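Local coordinates for protein poly(ADP-ribose) glycohydrolase (Thermomonospora curvata, PDB 3SIG) that hydrolyses poly(ADP-ribose), as a glycohydrolase of the macrodomain clan that is seen here with ADP-ribose in its pocket, at residues I7-E16 with A116-R126; T73-T82 with D159-V170. All blocks are in the same frame, centred on the assembly; numbering follows the deposited sequence.

Contact 1 of 2, residues I7-E16 with A116-R126; sequences IAAETVEILE and ARSSGLYASLR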
loop_
_atom_site.group_PDB
_atom_site.type_symbol
_atom_site.label_atom_id
_atom_site.label_comp_id
_atom_site.label_asym_id
_atom_site.label_seq_id
_atom_site.Cartn_x
_atom_site.Cartn_y
_atom_site.Cartn_z
ATOM N N ILE A 7 17.220 10.291 -3.783
ATOM C CA ILE A 7 16.192 10.482 -2.773
ATOM C C ILE A 7 16.066 9.252 -1.863
ATOM O O ILE A 7 16.032 9.367 -0.636
ATOM C CB ILE A 7 14.849 10.801 -3.426
ATOM C CG1 ILE A 7 14.902 12.219 -4.012
ATOM C CG2 ILE A 7 13.741 10.696 -2.408
ATOM C CD1 ILE A 7 13.741 12.523 -4.903
ATOM N N ALA A 8 16.063 8.069 -2.474
ATOM C CA ALA A 8 16.033 6.836 -1.686
ATOM C C ALA A 8 17.187 6.734 -0.707
ATOM O O ALA A 8 16.973 6.389 0.459
ATOM C CB ALA A 8 16.030 5.647 -2.582
ATOM N N ALA A 9 18.400 7.047 -1.140
ATOM C CA ALA A 9 19.532 6.986 -0.244
ATOM C C ALA A 9 19.394 8.008 0.880
ATOM O O ALA A 9 19.787 7.747 2.017
ATOM C CB ALA A 9 20.837 7.204 -1.043
ATOM N N GLU A 10 18.902 9.193 0.547
ATOM C CA GLU A 10 18.706 10.223 1.569
ATOM C C GLU A 10 17.684 9.741 2.619
ATOM O O GLU A 10 17.871 9.934 3.816
ATOM C CB GLU A 10 18.220 11.517 0.955
ATOM C CG GLU A 10 18.118 12.655 1.976
ATOM C CD GLU A 10 17.606 13.945 1.377
ATOM O OE1 GLU A 10 16.443 14.007 0.961
ATOM O OE2 GLU A 10 18.380 14.917 1.343
ATOM N N THR A 11 16.630 9.085 2.153
ATOM C CA THR A 11 15.628 8.567 3.079
ATOM C C THR A 11 16.241 7.509 3.995
ATOM O O THR A 11 16.013 7.528 5.207
ATOM C CB THR A 11 14.447 8.030 2.313
ATOM O OG1 THR A 11 13.777 9.138 1.724
ATOM C CG2 THR A 11 13.459 7.270 3.237
ATOM N N VAL A 12 17.038 6.597 3.456
ATOM C CA VAL A 12 17.718 5.657 4.324
ATOM C C VAL A 12 18.616 6.348 5.353
ATOM O O VAL A 12 18.633 5.923 6.499
ATOM C CB VAL A 12 18.511 4.657 3.493
ATOM C CG1 VAL A 12 19.512 3.880 4.389
ATOM C CG2 VAL A 12 17.549 3.721 2.787
ATOM N N GLU A 13 19.332 7.406 4.964
ATOM C CA GLU A 13 20.149 8.193 5.904
ATOM C C GLU A 13 19.270 8.801 7.006
ATOM O O GLU A 13 19.606 8.765 8.188
ATOM C CB GLU A 13 20.926 9.322 5.192
ATOM C CG GLU A 13 21.694 10.235 6.169
ATOM C CD GLU A 13 22.499 11.370 5.505
ATOM O OE1 GLU A 13 22.623 11.384 4.265
ATOM O OE2 GLU A 13 23.006 12.249 6.235
ATOM N N ILE A 14 18.141 9.350 6.591
ATOM C CA ILE A 14 17.191 9.976 7.513
ATOM C C ILE A 14 16.699 8.957 8.525
ATOM O O ILE A 14 16.618 9.237 9.732
ATOM C CB ILE A 14 16.024 10.632 6.743
ATOM C CG1 ILE A 14 16.509 11.921 6.098
ATOM C CG2 ILE A 14 14.840 10.900 7.661
ATOM C CD1 ILE A 14 15.569 12.440 5.067
ATOM N N LEU A 15 16.388 7.749 8.044
ATOM C CA LEU A 15 15.881 6.712 8.938
ATOM C C LEU A 15 16.974 6.255 9.903
ATOM O O LEU A 15 16.651 5.889 11.033
ATOM C CB LEU A 15 15.268 5.533 8.171
ATOM C CG LEU A 15 14.103 5.895 7.262
ATOM C CD1 LEU A 15 13.702 4.706 6.390
ATOM C CD2 LEU A 15 12.897 6.350 8.043
ATOM N N GLU A 16 18.251 6.303 9.506
ATOM C CA GLU A 16 19.330 5.987 10.436
ATOM C C GLU A 16 19.568 7.107 11.457
ATOM O O GLU A 16 19.790 6.855 12.640
ATOM C CB GLU A 16 20.636 5.784 9.679
ATOM C CG GLU A 16 20.695 4.530 8.857
ATOM C CD GLU A 16 20.670 3.280 9.721
ATOM O OE1 GLU A 16 21.418 3.258 10.735
ATOM O OE2 GLU A 16 19.892 2.372 9.369
ATOM N N ALA A 116 8.245 3.989 -0.172
ATOM C CA ALA A 116 9.506 3.766 0.516
ATOM C C ALA A 116 10.434 4.996 0.477
ATOM O O ALA A 116 11.182 5.238 1.408
ATOM C CB ALA A 116 10.214 2.526 -0.077
ATOM N N ARG A 117 10.354 5.790 -0.572
ATOM C CA ARG A 117 11.172 6.983 -0.644
ATOM C C ARG A 117 10.638 8.056 0.277
ATOM O O ARG A 117 11.359 9.000 0.610
ATOM C CB ARG A 117 11.155 7.566 -2.065
ATOM C CG ARG A 117 12.037 6.829 -3.077
ATOM C CD ARG A 117 12.353 7.633 -4.360
ATOM N NE ARG A 117 11.147 8.169 -4.953
ATOM C CZ ARG A 117 10.318 7.502 -5.738
ATOM N NH1 ARG A 117 10.573 6.253 -6.102
ATOM N NH2 ARG A 117 9.208 8.087 -6.142
ATOM N N SER A 118 9.369 7.986 0.645
ATOM C CA SER A 118 8.657 9.123 1.250
ATOM C C SER A 118 8.291 8.944 2.702
ATOM O O SER A 118 7.613 9.822 3.243
ATOM C CB SER A 118 7.366 9.382 0.469
ATOM O OG SER A 118 7.619 9.542 -0.916
ATOM N N SER A 119 8.684 7.840 3.324
ATOM C CA SER A 119 8.131 7.504 4.630
ATOM C C SER A 119 9.083 6.599 5.388
ATOM O O SER A 119 10.173 6.278 4.883
ATOM C CB SER A 119 6.783 6.771 4.465
ATOM O OG SER A 119 6.968 5.446 3.998
ATOM N N GLY A 120 8.657 6.138 6.556
ATOM C CA GLY A 120 9.379 5.103 7.266
ATOM C C GLY A 120 9.032 3.672 6.903
ATOM O O GLY A 120 9.470 2.748 7.592
ATOM N N LEU A 121 8.334 3.490 5.796
ATOM C CA LEU A 121 7.847 2.158 5.470
ATOM C C LEU A 121 8.959 1.130 5.358
ATOM O O LEU A 121 8.804 0.007 5.812
ATOM C CB LEU A 121 7.047 2.199 4.178
ATOM C CG LEU A 121 6.475 0.855 3.717
ATOM C CD1 LEU A 121 5.534 0.217 4.750
ATOM C CD2 LEU A 121 5.780 1.068 2.373
ATOM N N TYR A 122 10.081 1.463 4.727
ATOM C CA TYR A 122 11.179 0.496 4.584
ATOM C C TYR A 122 11.690 0.005 5.918
ATOM O O TYR A 122 12.082 -1.139 6.031
ATOM C CB TYR A 122 12.319 1.145 3.805
ATOM C CG TYR A 122 13.644 0.422 3.663
ATOM C CD1 TYR A 122 13.746 -0.767 2.985
ATOM C CD2 TYR A 122 14.809 1.012 4.143
ATOM C CE1 TYR A 122 15.011 -1.348 2.797
ATOM C CE2 TYR A 122 16.023 0.429 3.958
ATOM C CZ TYR A 122 16.094 -0.727 3.303
ATOM O OH TYR A 122 17.356 -1.282 3.122
ATOM N N ALA A 123 11.756 0.888 6.920
ATOM C CA ALA A 123 12.241 0.471 8.218
ATOM C C ALA A 123 11.322 -0.615 8.789
ATOM O O ALA A 123 11.791 -1.507 9.465
ATOM C CB ALA A 123 12.317 1.636 9.173
ATOM N N SER A 124 10.013 -0.501 8.547
ATOM C CA SER A 124 9.067 -1.519 8.965
ATOM C C SER A 124 9.217 -2.818 8.179
ATOM O O SER A 124 9.365 -3.893 8.744
ATOM C CB SER A 124 7.647 -0.942 8.830
ATOM O OG SER A 124 6.666 -1.953 9.025
ATOM N N LEU A 125 9.157 -2.717 6.853
ATOM C CA LEU A 125 9.172 -3.915 6.003
ATOM C C LEU A 125 10.486 -4.679 6.105
ATOM O O LEU A 125 10.488 -5.922 6.097
ATOM C CB LEU A 125 8.874 -3.570 4.567
ATOM C CG LEU A 125 7.580 -2.830 4.322
ATOM C CD1 LEU A 125 7.365 -2.596 2.806
ATOM C CD2 LEU A 125 6.419 -3.609 4.934
ATOM N N ARG A 126 11.596 -3.969 6.237
ATOM C CA ARG A 126 12.889 -4.644 6.263
ATOM C C ARG A 126 13.024 -5.480 7.529
ATOM O O ARG A 126 13.859 -6.394 7.559
ATOM C CB ARG A 126 14.045 -3.648 6.150
ATOM C CG ARG A 126 14.366 -2.996 7.484
ATOM C CD ARG A 126 14.457 -1.531 7.504
ATOM N NE ARG A 126 15.740 -1.014 7.092
ATOM C CZ ARG A 126 16.427 -0.057 7.722
ATOM N NH1 ARG A 126 16.009 0.503 8.853
ATOM N NH2 ARG A 126 17.566 0.335 7.205
HETATM O O HOH W 1 18.201 3.177 7.372
#
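L15 and V12, one helical turn from T11 and A8, meet the short helix 121-125 at its first turn. L15 points CD2 at the backbone of G120, 3.8 Å from CA, while its CD1 lies near the plane of the Y122 ring, at the edge, and 4.4 Å from A123 CB. V12 CG2 reaches Y122 CE2 at 3.8 Å, obliquely to the ring. Further along, the I7 methyl CG2, placed anti to the backbone N, packs 3.9 Å from R117 CD. The polar link is T11 OG1, which donates to R117 O at 2.7 Å; the donor stands 36° out of the carbonyl plane, and R157 also donates to both T11 OG1 and R117 O, so the two share a third partner. At the solvent edge, E16 OE2 and R126 NH2 form a long salt bridge of 3.8 Å, with carboxylate and guanidinium planes 70° apart. A water bridges them and also donates to V12 O. S119 OG, itself hydrogen-bonded to L115 O, accepts from L121 N at 3.0 Å, an ST turn leading into helix 121-125, which crosses helix 7-16 at -70°. This is helix-helix packing at the flank of the macrodomain-type fold.

Contact 2 of 2, residues T73-T82 with D159-V170; sequences TTLAAARRLT and DAGRLLEEPYRV. With AR6 ([(2R,3S,4R,5R)-5-(6-aminopurin-9-yl)-3,4-dihydroxy-oxolan-2-yl]methyl [hydroxy-[[(2R,3S,4R,5S)-3,4,5-trihydroxyoxolan-2-yl]methoxy]phosphoryl] hydrogen phosphate), chain B.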
loop_
_atom_site.group_PDB
_atom_site.type_symbol
_atom_site.label_atom_id
_atom_site.label_comp_id
_atom_site.label_asym_id
_atom_site.label_seq_id
_atom_site.Cartn_x
_atom_site.Cartn_y
_atom_site.Cartn_z
ATOM N N THR A 73 -2.217 10.468 -5.983
ATOM C CA THR A 73 -1.332 9.418 -5.528
ATOM C C THR A 73 -1.862 8.865 -4.202
ATOM O O THR A 73 -2.641 9.508 -3.480
ATOM C CB THR A 73 0.087 9.927 -5.264
ATOM O OG1 THR A 73 0.011 10.910 -4.226
ATOM C CG2 THR A 73 0.697 10.550 -6.501
ATOM N N THR A 74 -1.408 7.670 -3.856
ATOM C CA THR A 74 -1.715 7.075 -2.553
ATOM C C THR A 74 -1.423 8.062 -1.436
ATOM O O THR A 74 -2.249 8.289 -0.539
ATOM C CB THR A 74 -0.914 5.796 -2.336
ATOM O OG1 THR A 74 -1.065 4.946 -3.491
ATOM C CG2 THR A 74 -1.344 5.060 -1.069
ATOM N N LEU A 75 -0.232 8.617 -1.437
ATOM C CA LEU A 75 0.150 9.519 -0.354
ATOM C C LEU A 75 -0.625 10.807 -0.334
ATOM O O LEU A 75 -0.946 11.308 0.745
ATOM C CB LEU A 75 1.637 9.792 -0.403
ATOM C CG LEU A 75 2.456 8.574 0.021
ATOM C CD1 LEU A 75 3.909 8.909 -0.078
ATOM C CD2 LEU A 75 2.138 8.033 1.410
ATOM N N ALA A 76 -0.970 11.356 -1.489
ATOM C CA ALA A 76 -1.717 12.608 -1.511
ATOM C C ALA A 76 -3.098 12.378 -0.911
ATOM O O ALA A 76 -3.604 13.169 -0.121
ATOM C CB ALA A 76 -1.819 13.172 -2.925
ATOM N N ALA A 77 -3.727 11.272 -1.276
ATOM C CA ALA A 77 -5.038 10.963 -0.712
ATOM C C ALA A 77 -4.912 10.767 0.792
ATOM O O ALA A 77 -5.754 11.263 1.572
ATOM C CB ALA A 77 -5.643 9.708 -1.372
ATOM N N ALA A 78 -3.926 10.030 1.243
ATOM C CA ALA A 78 -3.718 9.816 2.675
ATOM C C ALA A 78 -3.502 11.121 3.416
ATOM O O ALA A 78 -4.077 11.340 4.490
ATOM C CB ALA A 78 -2.573 8.902 2.906
ATOM N N ARG A 79 -2.762 12.050 2.829
ATOM C CA ARG A 79 -2.499 13.325 3.475
ATOM C C ARG A 79 -3.764 14.140 3.591
ATOM O O ARG A 79 -4.002 14.801 4.613
ATOM C CB ARG A 79 -1.436 14.040 2.675
ATOM C CG ARG A 79 -0.834 15.245 3.354
ATOM C CD ARG A 79 0.278 15.810 2.499
ATOM N NE ARG A 79 0.864 17.003 3.090
ATOM C CZ ARG A 79 1.608 17.880 2.429
ATOM N NH1 ARG A 79 1.884 17.691 1.161
ATOM N NH2 ARG A 79 2.089 18.958 3.036
ATOM N N ARG A 80 -4.570 14.154 2.534
ATOM C CA ARG A 80 -5.838 14.867 2.525
ATOM C C ARG A 80 -6.745 14.353 3.630
ATOM O O ARG A 80 -7.325 15.128 4.401
ATOM C CB ARG A 80 -6.499 14.761 1.155
ATOM C CG ARG A 80 -7.887 15.352 1.112
ATOM C CD ARG A 80 -8.491 15.391 -0.293
ATOM N NE ARG A 80 -8.581 14.070 -0.931
ATOM C CZ ARG A 80 -9.648 13.279 -0.889
ATOM N NH1 ARG A 80 -10.745 13.635 -0.230
ATOM N NH2 ARG A 80 -9.634 12.116 -1.519
ATOM N N LEU A 81 -6.915 13.047 3.705
ATOM C CA LEU A 81 -7.775 12.470 4.720
ATOM C C LEU A 81 -7.234 12.718 6.128
ATOM O O LEU A 81 -8.002 12.990 7.049
ATOM C CB LEU A 81 -7.962 10.982 4.463
ATOM C CG LEU A 81 -9.121 10.593 3.533
ATOM C CD1 LEU A 81 -9.137 11.308 2.181
ATOM C CD2 LEU A 81 -9.147 9.063 3.359
ATOM N N THR A 82 -5.926 12.643 6.297
ATOM C CA THR A 82 -5.332 12.787 7.614
ATOM C C THR A 82 -5.527 14.219 8.126
ATOM O O THR A 82 -5.749 14.418 9.323
ATOM C CB THR A 82 -3.845 12.428 7.565
ATOM O OG1 THR A 82 -3.721 11.053 7.242
ATOM C CG2 THR A 82 -3.196 12.655 8.928
ATOM N N ASP A 159 4.642 14.556 -3.210
ATOM C CA ASP A 159 4.697 13.790 -4.463
ATOM C C ASP A 159 5.986 14.101 -5.245
ATOM O O ASP A 159 6.512 13.254 -5.982
ATOM C CB ASP A 159 3.473 14.095 -5.343
ATOM C CG ASP A 159 2.170 13.511 -4.803
ATOM O OD1 ASP A 159 2.205 12.516 -4.026
ATOM O OD2 ASP A 159 1.104 14.066 -5.187
ATOM N N ALA A 160 6.519 15.299 -5.050
ATOM C CA ALA A 160 7.712 15.719 -5.777
ATOM C C ALA A 160 9.014 15.298 -5.095
ATOM O O ALA A 160 10.103 15.512 -5.644
ATOM C CB ALA A 160 7.696 17.225 -5.963
ATOM N N GLY A 161 8.922 14.742 -3.893
ATOM C CA GLY A 161 10.101 14.326 -3.171
ATOM C C GLY A 161 10.566 15.361 -2.168
ATOM O O GLY A 161 11.572 15.134 -1.514
ATOM N N ARG A 162 9.845 16.473 -2.034
ATOM C CA ARG A 162 10.191 17.517 -1.057
ATOM C C ARG A 162 9.838 17.100 0.364
ATOM O O ARG A 162 8.760 16.554 0.614
ATOM C CB ARG A 162 9.448 18.805 -1.393
ATOM C CG ARG A 162 9.941 19.527 -2.643
ATOM C CD ARG A 162 11.140 20.400 -2.339
ATOM N NE ARG A 162 10.805 21.491 -1.420
ATOM C CZ ARG A 162 10.538 22.740 -1.794
ATOM N NH1 ARG A 162 10.567 23.077 -3.077
ATOM N NH2 ARG A 162 10.240 23.655 -0.881
ATOM N N LEU A 163 10.760 17.333 1.294
ATOM C CA LEU A 163 10.536 16.979 2.675
ATOM C C LEU A 163 9.448 17.869 3.268
ATOM O O LEU A 163 9.372 19.048 2.932
ATOM C CB LEU A 163 11.843 17.063 3.486
ATOM C CG LEU A 163 12.857 15.969 3.124
ATOM C CD1 LEU A 163 14.276 16.369 3.534
ATOM C CD2 LEU A 163 12.458 14.642 3.743
ATOM N N LEU A 164 8.646 17.336 4.189
ATOM C CA LEU A 164 7.501 18.059 4.728
ATOM C C LEU A 164 7.857 18.821 5.982
ATOM O O LEU A 164 8.613 18.352 6.841
ATOM C CB LEU A 164 6.355 17.091 5.044
ATOM C CG LEU A 164 5.790 16.302 3.863
ATOM C CD1 LEU A 164 4.674 15.369 4.294
ATOM C CD2 LEU A 164 5.255 17.234 2.798
ATOM N N GLU A 165 7.254 19.989 6.111
ATOM C CA GLU A 165 7.394 20.775 7.344
ATOM C C GLU A 165 6.788 20.038 8.526
ATOM O O GLU A 165 7.315 20.053 9.634
ATOM C CB GLU A 165 6.704 22.127 7.198
ATOM C CG GLU A 165 7.333 23.026 6.151
ATOM C CD GLU A 165 8.773 23.406 6.477
ATOM O OE1 GLU A 165 9.093 23.525 7.675
ATOM O OE2 GLU A 165 9.586 23.560 5.535
ATOM N N GLU A 166 5.706 19.309 8.254
ATOM C CA GLU A 166 5.009 18.559 9.280
ATOM C C GLU A 166 4.688 17.167 8.742
ATOM O O GLU A 166 3.842 17.029 7.884
ATOM C CB GLU A 166 3.705 19.280 9.643
ATOM C CG GLU A 166 2.821 18.541 10.643
ATOM C CD GLU A 166 3.405 18.524 12.039
ATOM O OE1 GLU A 166 3.578 19.617 12.625
ATOM O OE2 GLU A 166 3.696 17.420 12.547
ATOM N N PRO A 167 5.376 16.174 9.244
ATOM C CA PRO A 167 5.078 14.788 8.857
ATOM C C PRO A 167 3.718 14.340 9.385
ATOM O O PRO A 167 3.187 14.893 10.321
ATOM C CB PRO A 167 6.199 13.995 9.512
ATOM C CG PRO A 167 6.715 14.906 10.616
ATOM C CD PRO A 167 6.491 16.269 10.200
ATOM N N TYR A 168 3.159 13.330 8.762
ATOM C CA TYR A 168 1.906 12.747 9.218
ATOM C C TYR A 168 2.091 11.259 9.291
ATOM O O TYR A 168 2.995 10.739 8.683
ATOM C CB TYR A 168 0.723 13.172 8.322
ATOM C CG TYR A 168 0.808 12.762 6.880
ATOM C CD1 TYR A 168 1.612 13.429 5.992
ATOM C CD2 TYR A 168 0.102 11.660 6.410
ATOM C CE1 TYR A 168 1.712 13.057 4.685
ATOM C CE2 TYR A 168 0.181 11.289 5.108
ATOM C CZ TYR A 168 0.991 11.960 4.230
ATOM O OH TYR A 168 1.060 11.569 2.890
ATOM N N ARG A 169 1.252 10.559 10.016
ATOM C CA ARG A 169 1.339 9.126 10.161
ATOM C C ARG A 169 0.155 8.393 9.571
ATOM O O ARG A 169 -0.981 8.823 9.730
ATOM C CB ARG A 169 1.477 8.743 11.624
ATOM C CG ARG A 169 2.822 9.169 12.230
ATOM C CD ARG A 169 3.086 8.555 13.620
ATOM N NE ARG A 169 2.236 9.213 14.590
ATOM C CZ ARG A 169 2.198 8.892 15.882
ATOM N NH1 ARG A 169 2.955 7.911 16.347
ATOM N NH2 ARG A 169 1.394 9.552 16.712
ATOM N N VAL A 170 0.437 7.290 8.887
ATOM C CA VAL A 170 -0.588 6.381 8.365
ATOM C C VAL A 170 -0.205 4.973 8.675
ATOM O O VAL A 170 0.986 4.670 8.869
ATOM C CB VAL A 170 -0.734 6.523 6.838
ATOM C CG1 VAL A 170 -0.952 7.993 6.442
ATOM C CG2 VAL A 170 0.487 6.015 6.101
HETATM N N1 AR6 B . -0.439 6.334 -6.313
HETATM C C2 AR6 B . -1.566 5.824 -6.801
HETATM N N3 AR6 B . -1.671 5.030 -7.906
HETATM C C4 AR6 B . -0.481 4.762 -8.492
HETATM C C5 AR6 B . 0.767 5.283 -7.999
HETATM C C6 AR6 B . 0.706 6.069 -6.878
HETATM N N6 AR6 B . 1.879 6.625 -6.364
HETATM N N7 AR6 B . 1.786 4.759 -8.871
HETATM C C8 AR6 B . 1.180 4.062 -9.773
HETATM N N9 AR6 B . -0.175 4.011 -9.629
HETATM P PA AR6 B . 2.105 -0.496 -9.445
HETATM P PB AR6 B . 1.596 -3.397 -9.001
HETATM C "C1'" AR6 B . -1.220 3.327 -10.386
HETATM O O1A AR6 B . 2.522 -0.811 -10.837
HETATM O O1B AR6 B . 0.880 -4.008 -7.812
HETATM C C1D AR6 B . 6.658 -2.348 -7.581
HETATM O O1D AR6 B . 7.946 -2.406 -8.127
HETATM C "C2'" AR6 B . -0.864 3.070 -11.835
HETATM O "O2'" AR6 B . -2.010 3.172 -12.633
HETATM O O2A AR6 B . 3.074 0.253 -8.567
HETATM O O2B AR6 B . 1.030 -3.626 -10.362
HETATM C C2D AR6 B . 6.618 -3.280 -6.434
HETATM O O2D AR6 B . 7.660 -3.210 -5.524
HETATM C "C3'" AR6 B . -0.395 1.662 -11.795
HETATM O "O3'" AR6 B . -0.608 0.992 -12.994
HETATM O O3A AR6 B . 1.623 -1.827 -8.722
HETATM C C3D AR6 B . 6.147 -4.553 -6.996
HETATM O O3D AR6 B . 7.323 -5.209 -7.390
HETATM C "C4'" AR6 B . -1.175 1.029 -10.679
HETATM O "O4'" AR6 B . -1.565 2.085 -9.829
HETATM C C4D AR6 B . 5.306 -4.112 -8.141
HETATM O O4D AR6 B . 5.730 -2.816 -8.537
HETATM C "C5'" AR6 B . -0.451 -0.056 -9.894
HETATM O "O5'" AR6 B . 0.786 0.429 -9.397
HETATM C C5D AR6 B . 3.808 -4.108 -7.837
HETATM O O5D AR6 B . 3.116 -3.825 -9.038
HETATM O O HOH W 2 -1.449 13.453 -6.094
HETATM O O HOH W 3 -3.591 9.009 9.106
#
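Two first torsions set the main groups of this contact: T73 (chi1 62°) and Y168 (chi1 61°) both hold the outer group between the backbone N and the carbonyl carbon. In T73 this turns OG1 back over the start of helix 74-82, where as N-cap it accepts from A76 N at 2.9 Å and donates to D159 OD1 at 2.7 Å. The carboxylate oxygen is met on its syn side, somewhat out of plane, while D159 OD2 accepts a hydrogen bond from a water that in turn accepts from T73 N. In Y168 the torsion lays the ring along the helix. R79 runs extended across one ring face, its CG 4.0 Å from the centroid in a CH-pi contact, and its guanidinium lies nearly parallel to the ring plane. L164 CD2 covers one face of that guanidinium, 3.6 Å from NH2. At the ring's far end, Y168 OH lies 2.9 Å from L75 O. An alanine in place of Y168 would probably leave the R79 methylenes without their aromatic partner and open a gap beside A78 and T82. A78 CB also meets V170 CG1 at 4.0 Å, and T82 OG1 donates to A78 O, from the opposite face of its plane to T82 N. Next to the cap, T74 N donates to N1 of the adenine of ADP-ribose, so the helix end bonded to D159 also contacts the base. Helix 74-82 crosses strand 167-170 at 98°, with strand 147-157 behind L75 and Y168, strand 252-256 against A77 and L81, and helix 31-39 against R169 on the far side of the strand.

How the contacts relate
The centres of contacts 1 and 2 lie about 15 Å apart, and the two touch directly: S118 CB packs on L75 CD1 at 3.5 Å, and I14 CD1 on L163 CD2 at 4.0 Å. Along the chain the segments alternate, 7-16, 73-82, 116-126, then 159-170, so each pairing reaches across a segment of the other. Strand 147-157 links them in the mixed sheet: it pairs with strand 163-175 of contact 2, and its F156 and P154 bond the backbone of S118 and G120 in contact 1. Helices 2-17 and 74-84 thus both pack on the sheet region of strands 147-157 and 163-175, but of these two helices only 74-84 adjoins the ligand pocket, through T73 and T74.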